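Local coordinates for protein Xaa-Pro dipeptidase (PDB 3I7M) that probably acts as a manganese-dependent metallopeptidase of family M24B that cleaves Xaa-Pro dipeptides, and of which this chain is the N-terminal domain, at residues A[13-24]-A[43-51]; A[83-93]-A[113-121]. All blocks are in the same frame, centred on the assembly; numbering follows the deposited sequence. Where two conformers were deposited one is given.

Contact 1. Residues A[13-24]-A[43-51]; sequences TAQHHASMTYLS and VLALVVFPD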
ATOM      1  N   THR A  13       6.544  -7.388   7.943  1.00 11.35           N
ATOM      2  CA  THR A  13       5.691  -6.400   8.615  1.00 11.26           C
ATOM      3  C   THR A  13       5.475  -6.803  10.100  1.00 10.86           C
ATOM      4  O   THR A  13       5.619  -6.016  10.995  1.00 11.83           O
ATOM      5  CB  THR A  13       4.390  -6.301   7.873  1.00 11.48           C
ATOM      6  OG1 THR A  13       4.675  -5.954   6.492  1.00 11.82           O
ATOM      7  CG2 THR A  13       3.479  -5.258   8.451  1.00 13.70           C
ATOM      8  N   ALA A  14       5.115  -8.054  10.317  1.00 11.48           N
ATOM      9  CA  ALA A  14       4.920  -8.556  11.687  1.00 11.63           C
ATOM     10  C   ALA A  14       6.191  -8.551  12.518  1.00 10.89           C
ATOM     11  O   ALA A  14       6.209  -8.082  13.671  1.00 11.22           O
ATOM     12  CB  ALA A  14       4.300  -9.992  11.577  1.00 11.41           C
ATOM     13  N   GLN A  15       7.299  -8.954  11.917  1.00 11.62           N
ATOM     14  CA  GLN A  15       8.582  -8.930  12.593  1.00 12.34           C
ATOM     15  C   GLN A  15       9.074  -7.553  13.001  1.00 13.94           C
ATOM     16  O   GLN A  15       9.804  -7.420  13.971  1.00 15.83           O
ATOM     17  CB  GLN A  15       9.642  -9.607  11.717  1.00 12.01           C
ATOM     18  CG  GLN A  15       9.416 -11.097  11.569  1.00 14.98           C
ATOM     19  CD  GLN A  15      10.353 -11.712  10.537  1.00 22.08           C
ATOM     20  OE1 GLN A  15      11.143 -10.999   9.893  1.00 25.65           O
ATOM     21  NE2 GLN A  15      10.265 -13.019  10.355  1.00 21.63           N
ATOM     22  N   HIS A  16       8.641  -6.524  12.279  1.00 12.90           N
ATOM     23  CA  HIS A  16       8.949  -5.145  12.585  1.00 13.39           C
ATOM     24  C   HIS A  16       7.878  -4.448  13.400  1.00 12.76           C
ATOM     25  O   HIS A  16       7.945  -3.241  13.612  1.00 13.52           O
ATOM     26  CB  HIS A  16       9.194  -4.422  11.256  1.00 13.25           C
ATOM     27  CG  HIS A  16      10.519  -4.752  10.656  1.00 13.77           C
ATOM     28  ND1 HIS A  16      10.763  -5.930  10.021  1.00 14.26           N
ATOM     29  CD2 HIS A  16      11.706  -4.090  10.677  1.00 14.93           C
ATOM     30  CE1 HIS A  16      12.027  -5.996   9.651  1.00 14.49           C
ATOM     31  NE2 HIS A  16      12.613  -4.868  10.004  1.00 14.66           N
ATOM     32  N   HIS A  17       6.884  -5.193  13.852  1.00 13.98           N
ATOM     33  CA  HIS A  17       5.878  -4.675  14.754  0.60 14.54           C
ATOM     34  C   HIS A  17       5.122  -3.516  14.065  1.00 14.67           C
ATOM     35  O   HIS A  17       4.719  -2.535  14.718  1.00 16.24           O
ATOM     36  CB  HIS A  17       6.571  -4.291  16.090  0.60 15.03           C
ATOM     37  CG  HIS A  17       7.646  -5.271  16.525  0.60 17.34           C
ATOM     38  ND1 HIS A  17       8.983  -4.933  16.619  0.60 20.67           N
ATOM     39  CD2 HIS A  17       7.579  -6.588  16.819  0.60 17.43           C
ATOM     40  CE1 HIS A  17       9.686  -5.991  16.980  0.60 21.62           C
ATOM     41  NE2 HIS A  17       8.854  -7.005  17.137  0.60 21.07           N
ATOM     42  N   ALA A  18       4.965  -3.627  12.758  1.00 13.21           N
ATOM     43  CA  ALA A  18       4.248  -2.633  11.966  1.00 12.42           C
ATOM     44  C   ALA A  18       2.771  -2.994  11.896  1.00 12.30           C
ATOM     45  O   ALA A  18       2.396  -4.165  11.667  1.00 13.48           O
ATOM     46  CB  ALA A  18       4.799  -2.580  10.554  1.00 14.61           C
ATOM     47  N   SER A  19       1.914  -1.994  12.005  1.00 11.24           N
ATOM     48  CA  SER A  19       0.526  -2.186  11.783  1.00 11.48           C
ATOM     49  C   SER A  19       0.164  -2.507  10.343  1.00 11.74           C
ATOM     50  O   SER A  19      -0.870  -3.155  10.059  1.00 12.27           O
ATOM     51  CB  SER A  19      -0.278  -0.952  12.179  1.00 12.78           C
ATOM     52  OG  SER A  19      -0.130  -0.648  13.581  1.00 13.67           O
HETATM   53  N   MSE A  20       0.963  -1.955   9.445  1.00 10.02           N
HETATM   54  CA  MSE A  20       0.742  -2.185   8.013  1.00 10.56           C
HETATM   55  C   MSE A  20       1.969  -1.695   7.294  1.00  9.00           C
HETATM   56  O   MSE A  20       2.770  -0.919   7.811  1.00 10.43           O
HETATM   57  CB  MSE A  20      -0.479  -1.534   7.460  1.00 12.94           C
HETATM   58  CG  MSE A  20      -0.399  -0.044   7.573  1.00 14.23           C
HETATM   59 SE   MSE A  20      -2.067   0.797   7.100  0.60 19.54          SE
HETATM   60  CE  MSE A  20      -1.501   2.525   6.963  1.00 19.09           C
ATOM     61  N   THR A  21       2.105  -2.190   6.062  1.00  8.98           N
ATOM     62  CA  THR A  21       3.086  -1.726   5.091  1.00  8.88           C
ATOM     63  C   THR A  21       2.338  -1.121   3.914  1.00  9.16           C
ATOM     64  O   THR A  21       1.449  -1.796   3.362  1.00  9.82           O
ATOM     65  CB  THR A  21       3.946  -2.876   4.697  1.00  9.81           C
ATOM     66  OG1 THR A  21       4.788  -3.208   5.820  1.00 10.28           O
ATOM     67  CG2 THR A  21       4.838  -2.526   3.538  1.00 11.42           C
ATOM     68  N   TYR A  22       2.734   0.085   3.511  1.00  8.60           N
ATOM     69  CA  TYR A  22       2.101   0.801   2.385  1.00  8.45           C
ATOM     70  C   TYR A  22       3.105   0.820   1.274  1.00  7.30           C
ATOM     71  O   TYR A  22       4.139   1.519   1.388  1.00  8.40           O
ATOM     72  CB  TYR A  22       1.725   2.197   2.868  1.00  7.91           C
ATOM     73  CG  TYR A  22       1.087   3.029   1.779  1.00  8.07           C
ATOM     74  CD1 TYR A  22      -0.291   3.031   1.631  1.00 10.38           C
ATOM     75  CD2 TYR A  22       1.822   3.897   1.032  1.00  8.16           C
ATOM     76  CE1 TYR A  22      -0.873   3.773   0.612  1.00  9.81           C
ATOM     77  CE2 TYR A  22       1.223   4.667  -0.010  1.00  8.67           C
ATOM     78  CZ  TYR A  22      -0.116   4.597  -0.134  1.00  7.96           C
ATOM     79  OH  TYR A  22      -0.715   5.327  -1.176  1.00 12.57           O
ATOM     80  N   LEU A  23       2.878   0.066   0.192  1.00  8.64           N
ATOM     81  CA  LEU A  23       3.782  -0.018  -0.983  1.00  8.23           C
ATOM     82  C   LEU A  23       3.245   0.907  -2.075  1.00  8.00           C
ATOM     83  O   LEU A  23       2.028   0.848  -2.402  1.00 10.03           O
ATOM     84  CB  LEU A  23       3.823  -1.434  -1.463  1.00  9.61           C
ATOM     85  CG  LEU A  23       4.404  -2.416  -0.450  1.00  8.71           C
ATOM     86  CD1 LEU A  23       4.326  -3.814  -1.084  1.00 12.16           C
ATOM     87  CD2 LEU A  23       5.797  -2.082   0.045  1.00  8.93           C
ATOM     88  N   SER A  24       4.136   1.764  -2.548  1.00  7.37           N
ATOM     89  CA  SER A  24       3.807   2.797  -3.555  1.00  8.50           C
ATOM     90  C   SER A  24       4.684   2.755  -4.780  1.00  8.73           C
ATOM     91  O   SER A  24       4.402   3.520  -5.739  1.00  9.55           O
ATOM     92  CB  SER A  24       3.929   4.175  -2.878  1.00  9.29           C
ATOM     93  OG  SER A  24       5.244   4.350  -2.328  1.00  8.62           O
ATOM     94  N   VAL A  43      -3.073   7.887  -7.454  1.00 11.87           N
ATOM     95  CA  VAL A  43      -2.625   7.107  -6.308  1.00 10.64           C
ATOM     96  C   VAL A  43      -2.847   5.627  -6.598  1.00 10.15           C
ATOM     97  O   VAL A  43      -3.983   5.153  -6.844  1.00 11.80           O
ATOM     98  CB  VAL A  43      -3.343   7.530  -5.007  1.00 12.05           C
ATOM     99  CG1 VAL A  43      -2.895   6.632  -3.817  1.00 11.61           C
ATOM    100  CG2 VAL A  43      -3.149   8.964  -4.727  1.00 10.40           C
ATOM    101  N   LEU A  44      -1.767   4.855  -6.629  1.00  9.63           N
ATOM    102  CA  LEU A  44      -1.764   3.397  -6.756  1.00  8.65           C
ATOM    103  C   LEU A  44      -0.970   2.842  -5.581  1.00  8.96           C
ATOM    104  O   LEU A  44       0.175   3.299  -5.361  1.00 12.56           O
ATOM    105  CB  LEU A  44      -1.111   2.985  -8.043  1.00  9.75           C
ATOM    106  CG  LEU A  44      -0.810   1.502  -8.244  1.00 10.87           C
ATOM    107  CD1 LEU A  44      -2.105   0.674  -8.427  1.00 11.95           C
ATOM    108  CD2 LEU A  44       0.141   1.265  -9.410  1.00 14.15           C
ATOM    109  N   ALA A  45      -1.575   1.955  -4.817  1.00  7.47           N
ATOM    110  CA  ALA A  45      -0.887   1.426  -3.630  1.00  8.22           C
ATOM    111  C   ALA A  45      -1.248   0.000  -3.408  1.00  9.11           C
ATOM    112  O   ALA A  45      -2.323  -0.470  -3.811  1.00 10.26           O
ATOM    113  CB  ALA A  45      -1.333   2.270  -2.391  1.00 11.88           C
ATOM    114  N   LEU A  46      -0.368  -0.695  -2.716  1.00  9.45           N
ATOM    115  CA  LEU A  46      -0.596  -2.070  -2.279  1.00  9.89           C
ATOM    116  C   LEU A  46      -0.344  -2.103  -0.772  1.00  8.80           C
ATOM    117  O   LEU A  46       0.750  -1.739  -0.334  1.00  9.94           O
ATOM    118  CB  LEU A  46       0.276  -3.048  -3.049  1.00 10.37           C
ATOM    119  CG  LEU A  46      -0.100  -4.522  -2.976  1.00 12.87           C
ATOM    120  CD1 LEU A  46       0.601  -5.285  -4.116  1.00 17.16           C
ATOM    121  CD2 LEU A  46       0.287  -5.033  -1.625  1.00 14.82           C
ATOM    122  N   VAL A  47      -1.358  -2.417   0.011  1.00 10.14           N
ATOM    123  CA  VAL A  47      -1.312  -2.357   1.470  1.00  9.56           C
ATOM    124  C   VAL A  47      -1.276  -3.747   2.022  1.00 10.78           C
ATOM    125  O   VAL A  47      -2.095  -4.582   1.682  1.00 11.27           O
ATOM    126  CB  VAL A  47      -2.492  -1.607   2.038  1.00  9.28           C
ATOM    127  CG1 VAL A  47      -2.473  -1.606   3.580  1.00 13.18           C
ATOM    128  CG2 VAL A  47      -2.496  -0.188   1.407  1.00 12.21           C
ATOM    129  N   VAL A  48      -0.274  -3.999   2.844  1.00 10.30           N
ATOM    130  CA  VAL A  48      -0.025  -5.328   3.387  1.00 10.85           C
ATOM    131  C   VAL A  48      -0.108  -5.241   4.941  1.00 10.86           C
ATOM    132  O   VAL A  48       0.333  -4.278   5.579  1.00 11.06           O
ATOM    133  CB  VAL A  48       1.385  -5.823   3.033  1.00 11.36           C
ATOM    134  CG1 VAL A  48       1.750  -7.246   3.656  1.00 13.09           C
ATOM    135  CG2 VAL A  48       1.605  -5.849   1.514  1.00 13.87           C
ATOM    136  N   PHE A  49      -0.760  -6.251   5.548  1.00 10.77           N
ATOM    137  CA  PHE A  49      -0.931  -6.311   6.986  1.00 11.30           C
ATOM    138  C   PHE A  49      -0.183  -7.491   7.522  1.00 12.86           C
ATOM    139  O   PHE A  49       0.081  -8.456   6.804  1.00 13.88           O
ATOM    140  CB  PHE A  49      -2.433  -6.456   7.327  1.00 10.39           C
ATOM    141  CG  PHE A  49      -3.260  -5.296   6.864  1.00 12.63           C
ATOM    142  CD1 PHE A  49      -3.304  -4.129   7.600  1.00 12.59           C
ATOM    143  CD2 PHE A  49      -3.960  -5.351   5.671  1.00 10.77           C
ATOM    144  CE1 PHE A  49      -4.043  -3.017   7.198  1.00 13.53           C
ATOM    145  CE2 PHE A  49      -4.726  -4.257   5.233  1.00 11.76           C
ATOM    146  CZ  PHE A  49      -4.752  -3.067   5.990  1.00 12.13           C
ATOM    147  N   PRO A  50       0.083  -7.444   8.816  1.00 13.70           N
ATOM    148  CA  PRO A  50       0.862  -8.550   9.389  1.00 14.97           C
ATOM    149  C   PRO A  50       0.068  -9.822   9.577  1.00 16.25           C
ATOM    150  O   PRO A  50       0.670 -10.931   9.657  1.00 19.27           O
ATOM    151  CB  PRO A  50       1.267  -8.025  10.742  1.00 14.00           C
ATOM    152  CG  PRO A  50       0.331  -6.938  11.105  1.00 12.39           C
ATOM    153  CD  PRO A  50      -0.052  -6.316   9.725  1.00 13.86           C
ATOM    154  N   ASP A  51      -1.246  -9.690   9.647  1.00 15.28           N
ATOM    155  CA  ASP A  51      -2.084 -10.798  10.091  1.00 16.17           C
ATOM    156  C   ASP A  51      -3.427 -10.913   9.372  1.00 15.84           C
ATOM    157  O   ASP A  51      -4.361 -11.594   9.846  1.00 15.86           O
ATOM    158  CB  ASP A  51      -2.270 -10.645  11.603  1.00 15.42           C
ATOM    159  CG  ASP A  51      -3.021  -9.385  11.962  1.00 20.25           C
ATOM    160  OD1 ASP A  51      -3.238  -8.516  11.052  1.00 28.92           O
ATOM    161  OD2 ASP A  51      -3.327  -9.242  13.184  1.00 31.21           O
TER
HETATM  162  O   HOH W   1       0.743   5.284  -3.268  1.00 14.38           O
HETATM  163  O   HOH W   2       2.332   3.394  -7.236  1.00 20.40           O
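Strands 20-23 and 45-48 run antiparallel, 165° apart, as the two central strands of a mixed six-stranded sheet, with T21 paired to V48 and L23 to L46. Both are hydrogen-bonded pairs: T21 N reaches V48 O at 2.8 Å and V48 N returns an equally short bond to T21 O, each in the carbonyl plane, while the two bonds between L23 and L46 are a little tilted. Y22 and V47 form the non-hydrogen-bonded pair between them, with side chains on the face covered by helix 84-94. On the other face lie T21, L23, L46 and V48, with L23 and L46 also meeting helix 26-33. CG of Y22 stands anti to the backbone N (chi1 179°), which lays the ring along the neighbouring strand, CE1 3.4 Å from A45 CB. Y22 OH is hydrogen-bonded to a water at 2.6 Å, and this water donates to L44 O.

Beyond the paired strands, which lie in the core of the creatinase/prolidase N-terminal domain, the end of helix 5-15, closed by a Schellman motif with H17 as the C-prime residue, packs on P50. T21 OG1 donates to T13 OG1 over 2.8 Å, and T13 OG1 is hydrogen-bonded to the carbonyl O of I9; the methyl CG2 of T13 lies 3.9 Å from P50 CD. With an alanine in place of T13, the T21 hydroxyl would probably lose its acceptor and P50 CD the methyl that covers it. P50 also packs against A14, CB to CB 3.7 Å, and S19 O lies 3.3 Å from P50 CD. That same S19 carbonyl sits at the edge of the F49 ring, near its plane. Selenomethionine M20 makes an oblique Met-aromatic contact, SE 5.4 Å from the F49 ring centroid and 57° off its normal.

Contact 2. Residues A[83-93]-A[113-121]; sequences NPWAMIADQVK and RMEALAAQF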
ATOM      1  N   ASN A  83     -11.373  11.669  -2.738  1.00 12.98           N
ATOM      2  CA  ASN A  83     -10.166  11.814  -1.919  1.00 13.54           C
ATOM      3  C   ASN A  83      -9.533  10.422  -1.685  1.00 12.46           C
ATOM      4  O   ASN A  83     -10.040   9.632  -0.902  1.00 11.65           O
ATOM      5  CB  ASN A  83     -10.479  12.475  -0.561  1.00 14.32           C
ATOM      6  CG  ASN A  83      -9.211  12.721   0.320  1.00 15.94           C
ATOM      7  OD1 ASN A  83      -8.207  12.030   0.228  1.00 14.96           O
ATOM      8  ND2 ASN A  83      -9.268  13.739   1.150  1.00 21.74           N
ATOM      9  N   PRO A  84      -8.428  10.107  -2.375  1.00 11.78           N
ATOM     10  CA  PRO A  84      -7.897   8.762  -2.284  1.00 10.50           C
ATOM     11  C   PRO A  84      -7.362   8.433  -0.893  1.00  8.93           C
ATOM     12  O   PRO A  84      -7.418   7.316  -0.462  1.00 10.94           O
ATOM     13  CB  PRO A  84      -6.807   8.718  -3.360  1.00 11.42           C
ATOM     14  CG  PRO A  84      -6.328  10.164  -3.446  1.00 13.03           C
ATOM     15  CD  PRO A  84      -7.616  10.975  -3.265  1.00 11.89           C
ATOM     16  N   TRP A  85      -6.842   9.443  -0.179  1.00  9.60           N
ATOM     17  CA  TRP A  85      -6.277   9.213   1.114  1.00  9.57           C
ATOM     18  C   TRP A  85      -7.329   8.811   2.149  1.00 10.16           C
ATOM     19  O   TRP A  85      -7.102   7.909   2.954  1.00 10.77           O
ATOM     20  CB  TRP A  85      -5.445  10.430   1.581  1.00  9.18           C
ATOM     21  CG  TRP A  85      -4.452  10.834   0.544  1.00  9.52           C
ATOM     22  CD1 TRP A  85      -4.489  11.923  -0.258  1.00 10.07           C
ATOM     23  CD2 TRP A  85      -3.346  10.029   0.096  1.00  9.92           C
ATOM     24  NE1 TRP A  85      -3.430  11.857  -1.164  1.00 11.95           N
ATOM     25  CE2 TRP A  85      -2.723  10.720  -0.937  1.00 10.00           C
ATOM     26  CE3 TRP A  85      -2.821   8.811   0.498  1.00 12.43           C
ATOM     27  CZ2 TRP A  85      -1.549  10.181  -1.593  1.00 11.78           C
ATOM     28  CZ3 TRP A  85      -1.694   8.321  -0.153  1.00 12.49           C
ATOM     29  CH2 TRP A  85      -1.108   9.009  -1.192  1.00 13.58           C
ATOM     30  N   ALA A  86      -8.466   9.509   2.084  1.00 11.60           N
ATOM     31  CA  ALA A  86      -9.575   9.180   2.975  1.00 11.95           C
ATOM     32  C   ALA A  86     -10.108   7.816   2.663  1.00 11.93           C
ATOM     33  O   ALA A  86     -10.400   7.064   3.568  1.00 13.93           O
ATOM     34  CB  ALA A  86     -10.669  10.196   2.893  1.00 12.11           C
HETATM   35  N   MSE A  87     -10.164   7.478   1.386  1.00 11.23           N
HETATM   36  CA  MSE A  87     -10.674   6.171   0.998  0.60 11.43           C
HETATM   37  C   MSE A  87      -9.736   5.039   1.381  1.00 12.38           C
HETATM   38  O   MSE A  87     -10.175   4.015   1.827  1.00 13.31           O
HETATM   39  CB  MSE A  87     -10.949   6.166  -0.457  0.60 11.31           C
HETATM   40  CG  MSE A  87     -12.129   7.020  -0.785  0.60 12.02           C
HETATM   41 SE   MSE A  87     -12.376   7.205  -2.649  0.36 14.60          SE
HETATM   42  CE  MSE A  87     -12.893   5.405  -3.140  0.60 12.60           C
ATOM     43  N   ILE A  88      -8.425   5.227   1.251  1.00 10.43           N
ATOM     44  CA  ILE A  88      -7.478   4.228   1.709  1.00 11.14           C
ATOM     45  C   ILE A  88      -7.623   4.059   3.192  1.00 11.43           C
ATOM     46  O   ILE A  88      -7.615   2.947   3.704  1.00 12.14           O
ATOM     47  CB  ILE A  88      -6.009   4.661   1.406  1.00 10.42           C
ATOM     48  CG1 ILE A  88      -5.711   4.519  -0.081  1.00 10.02           C
ATOM     49  CG2 ILE A  88      -4.990   3.816   2.203  1.00 11.99           C
ATOM     50  CD1 ILE A  88      -4.555   5.348  -0.557  1.00 12.33           C
ATOM     51  N   ALA A  89      -7.717   5.180   3.899  1.00 12.43           N
ATOM     52  CA  ALA A  89      -7.814   5.103   5.353  1.00 13.57           C
ATOM     53  C   ALA A  89      -9.109   4.388   5.754  1.00 14.23           C
ATOM     54  O   ALA A  89      -9.112   3.610   6.755  1.00 14.74           O
ATOM     55  CB  ALA A  89      -7.785   6.523   5.960  1.00 14.68           C
ATOM     56  N   ASP A  90     -10.218   4.646   5.036  1.00 14.38           N
ATOM     57  CA  ASP A  90     -11.459   3.961   5.315  0.60 14.69           C
ATOM     58  C   ASP A  90     -11.286   2.442   5.156  1.00 14.10           C
ATOM     59  O   ASP A  90     -11.786   1.674   5.959  1.00 15.93           O
ATOM     60  CB  ASP A  90     -12.576   4.459   4.388  0.60 15.32           C
ATOM     61  CG  ASP A  90     -12.948   5.919   4.628  0.60 17.29           C
ATOM     62  OD1 ASP A  90     -12.555   6.495   5.686  0.60 21.46           O
ATOM     63  OD2 ASP A  90     -13.638   6.500   3.754  0.60 21.79           O
ATOM     64  N   GLN A  91     -10.569   1.996   4.123  1.00 11.79           N
ATOM     65  CA  GLN A  91     -10.294   0.568   3.920  1.00 10.64           C
ATOM     66  C   GLN A  91      -9.528  -0.010   5.117  1.00 11.77           C
ATOM     67  O   GLN A  91      -9.726  -1.165   5.498  1.00 13.01           O
ATOM     68  CB  GLN A  91      -9.573   0.312   2.596  1.00 11.46           C
ATOM     69  CG  GLN A  91     -10.412   0.632   1.417  1.00 11.55           C
ATOM     70  CD  GLN A  91     -11.585  -0.280   1.247  1.00 13.29           C
ATOM     71  OE1 GLN A  91     -11.485  -1.449   1.519  1.00 15.87           O
ATOM     72  NE2 GLN A  91     -12.650   0.251   0.732  1.00 17.04           N
ATOM     73  N   VAL A  92      -8.547   0.734   5.622  1.00 11.66           N
ATOM     74  CA  VAL A  92      -7.758   0.300   6.772  1.00 12.54           C
ATOM     75  C   VAL A  92      -8.628   0.249   8.036  1.00 14.14           C
ATOM     76  O   VAL A  92      -8.605  -0.751   8.777  1.00 14.30           O
ATOM     77  CB  VAL A  92      -6.525   1.206   6.925  1.00 12.51           C
ATOM     78  CG1 VAL A  92      -5.751   0.948   8.253  1.00 13.13           C
ATOM     79  CG2 VAL A  92      -5.553   1.076   5.733  1.00 12.26           C
ATOM     80  N   LYS A  93      -9.410   1.297   8.247  1.00 15.11           N
ATOM     81  CA  LYS A  93     -10.333   1.348   9.379  1.00 17.03           C
ATOM     82  C   LYS A  93     -11.403   0.235   9.329  1.00 16.69           C
ATOM     83  O   LYS A  93     -11.703  -0.378  10.396  1.00 17.85           O
ATOM     84  CB  LYS A  93     -10.884   2.790   9.520  1.00 16.98           C
ATOM     85  CG  LYS A  93      -9.765   3.825   9.921  1.00 19.29           C
ATOM     86  CD  LYS A  93     -10.197   5.277   9.726  1.00 24.05           C
ATOM     87  CE  LYS A  93      -9.088   6.277  10.020  1.00 24.48           C
ATOM     88  NZ  LYS A  93      -9.561   7.701   9.856  1.00 29.13           N
ATOM     89  N   ARG A 113       2.815  12.780   0.080  1.00  6.77           N
ATOM     90  CA  ARG A 113       1.951  11.642   0.083  1.00  7.17           C
ATOM     91  C   ARG A 113       1.997  10.939   1.409  1.00  7.53           C
ATOM     92  O   ARG A 113       0.978  10.471   1.945  1.00  9.10           O
ATOM     93  CB  ARG A 113       2.265  10.704  -1.117  1.00  7.66           C
ATOM     94  CG  ARG A 113       2.032  11.334  -2.420  1.00  8.78           C
ATOM     95  CD  ARG A 113       2.249  10.461  -3.583  1.00 10.48           C
ATOM     96  NE  ARG A 113       2.156  11.251  -4.795  1.00 13.92           N
ATOM     97  CZ  ARG A 113       1.423  10.984  -5.847  1.00 14.42           C
ATOM     98  NH1 ARG A 113       0.791   9.834  -5.935  1.00 13.90           N
ATOM     99  NH2 ARG A 113       1.407  11.886  -6.852  1.00 18.38           N
HETATM  100  N   MSE A 114       3.194  10.734   1.971  1.00  7.00           N
HETATM  101  CA  MSE A 114       3.287  10.240   3.326  0.50  7.62           C
HETATM  102  C   MSE A 114       2.445  11.068   4.257  1.00  8.40           C
HETATM  103  O   MSE A 114       1.720  10.515   5.060  1.00  8.77           O
HETATM  104  CB  MSE A 114       4.710  10.182   3.841  0.50  8.65           C
HETATM  105  CG  MSE A 114       4.779   9.881   5.352  0.50  9.28           C
HETATM  106 SE   MSE A 114       6.541   9.926   6.042  0.30 13.87          SE
HETATM  107  CE  MSE A 114       6.799  11.842   5.960  0.50 11.39           C
ATOM    108  N   GLU A 115       2.549  12.379   4.184  1.00  7.48           N
ATOM    109  CA  GLU A 115       1.796  13.244   5.096  1.00  7.82           C
ATOM    110  C   GLU A 115       0.315  13.139   4.858  1.00  8.16           C
ATOM    111  O   GLU A 115      -0.474  13.229   5.816  1.00  8.67           O
ATOM    112  CB  GLU A 115       2.327  14.711   5.025  1.00  7.76           C
ATOM    113  CG  GLU A 115       3.704  14.839   5.541  1.00  7.21           C
ATOM    114  CD  GLU A 115       4.359  16.260   5.498  1.00  8.38           C
ATOM    115  OE1 GLU A 115       3.791  17.122   4.864  1.00 13.75           O
ATOM    116  OE2 GLU A 115       5.403  16.380   6.159  1.00 17.40           O
ATOM    117  N   ALA A 116      -0.110  13.064   3.607  1.00  9.09           N
ATOM    118  CA  ALA A 116      -1.559  12.971   3.329  1.00  8.25           C
ATOM    119  C   ALA A 116      -2.139  11.699   3.897  1.00  9.74           C
ATOM    120  O   ALA A 116      -3.247  11.645   4.434  1.00 10.57           O
ATOM    121  CB  ALA A 116      -1.824  13.032   1.854  1.00  9.34           C
ATOM    122  N   LEU A 117      -1.423  10.626   3.781  1.00  8.60           N
ATOM    123  CA  LEU A 117      -1.796   9.342   4.391  1.00  7.78           C
ATOM    124  C   LEU A 117      -1.828   9.452   5.895  1.00  9.03           C
ATOM    125  O   LEU A 117      -2.830   9.081   6.558  1.00  9.78           O
ATOM    126  CB  LEU A 117      -0.871   8.229   3.897  1.00  9.84           C
ATOM    127  CG  LEU A 117      -1.148   6.796   4.370  1.00 10.60           C
ATOM    128  CD1 LEU A 117      -2.488   6.271   3.866  1.00 11.93           C
ATOM    129  CD2 LEU A 117      -0.017   5.842   4.015  1.00 12.65           C
ATOM    130  N   ALA A 118      -0.751   9.994   6.502  1.00  9.51           N
ATOM    131  CA  ALA A 118      -0.660  10.088   7.941  1.00  8.63           C
ATOM    132  C   ALA A 118      -1.822  10.924   8.539  1.00  8.79           C
ATOM    133  O   ALA A 118      -2.278  10.634   9.658  1.00 11.21           O
ATOM    134  CB  ALA A 118       0.676  10.654   8.347  1.00 10.87           C
ATOM    135  N   ALA A 119      -2.209  11.981   7.841  1.00  9.24           N
ATOM    136  CA  ALA A 119      -3.290  12.884   8.321  1.00  9.05           C
ATOM    137  C   ALA A 119      -4.588  12.172   8.526  1.00 10.50           C
ATOM    138  O   ALA A 119      -5.422  12.664   9.284  1.00 11.71           O
ATOM    139  CB  ALA A 119      -3.468  14.046   7.367  1.00 11.36           C
ATOM    140  N   GLN A 120      -4.791  11.029   7.930  1.00  9.93           N
ATOM    141  CA  GLN A 120      -6.082  10.324   8.023  1.00 10.41           C
ATOM    142  C   GLN A 120      -6.188   9.439   9.244  1.00 13.70           C
ATOM    143  O   GLN A 120      -7.267   8.914   9.502  1.00 14.97           O
ATOM    144  CB  GLN A 120      -6.271   9.512   6.758  1.00 11.64           C
ATOM    145  CG  GLN A 120      -6.403  10.372   5.561  1.00 11.43           C
ATOM    146  CD  GLN A 120      -7.729  11.163   5.480  1.00 10.53           C
ATOM    147  OE1 GLN A 120      -8.783  10.661   5.897  1.00 15.65           O
ATOM    148  NE2 GLN A 120      -7.661  12.391   5.025  1.00 16.80           N
ATOM    149  N   PHE A 121      -5.091   9.264   9.980  1.00 12.72           N
ATOM    150  CA  PHE A 121      -4.998   8.362  11.133  1.00 13.73           C
ATOM    151  C   PHE A 121      -4.709   9.111  12.410  1.00 15.44           C
ATOM    152  O   PHE A 121      -4.169  10.212  12.352  1.00 15.36           O
ATOM    153  CB  PHE A 121      -3.955   7.298  10.897  1.00 13.53           C
ATOM    154  CG  PHE A 121      -4.237   6.466   9.681  1.00 14.69           C
ATOM    155  CD1 PHE A 121      -3.386   6.519   8.598  1.00 14.47           C
ATOM    156  CD2 PHE A 121      -5.327   5.621   9.637  1.00 13.37           C
ATOM    157  CE1 PHE A 121      -3.634   5.777   7.497  1.00 15.18           C
ATOM    158  CE2 PHE A 121      -5.529   4.863   8.513  1.00 15.26           C
ATOM    159  CZ  PHE A 121      -4.664   4.944   7.473  1.00 13.34           C
TER
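K93 NZ donates to the backbone carbonyl O of Q120 over 2.6 Å, nearly along the C=O axis (175°), and ties helix 84-93 to the type I beta turn A118-F121. Helices 84-93 and 113-118 pack at -52°, their axes 9.3 Å apart, on one face of the domain's sheet. The extended K93 chain also brings CE obliquely against the F121 ring, near CD2. A89 CB packs against the turn, 3.4 Å from Q120 CB, with F121 CE2 close by. The Q120 chain, bent at chi2 (-71°), folds its amide back over the first helical turn, OE1 lying 3.4 Å from A86 CA. That turn is capped by N83, whose OD1 accepts from A86 N from above the carbonyl plane and, weakly, from W85 N. R113 crosses the indole of W85 at about a right angle with its CB and CG, then carries its guanidinium on to the carbonyls of E41 and R42. The W85 indole forms a CH-pi contact with A116, whose CB lies over the face of the five-membered ring, 3.5 Å from its centroid.

Overall arrangement
Contact 1 is the buried centre of the sheet, where strands 20-23 and 45-48 are joined by backbone hydrogen bonds; contact 2, about 13 Å away between centres, is a partly buried pair of helices on one face of that sheet. Its chemistry is chiefly side-chain packing, with a lysine-to-carbonyl bond at its exposed margin. The two meet at Y22, whose ring side and hydroxyl lie against L117 and W85, and at V43, which packs on P84 and W85. M20 on V92 adds a further tie. Helices 84-94 and 111-118 thus both rest on strand 20-23, the first also on strand 55-59 and the second also on strand 125-129.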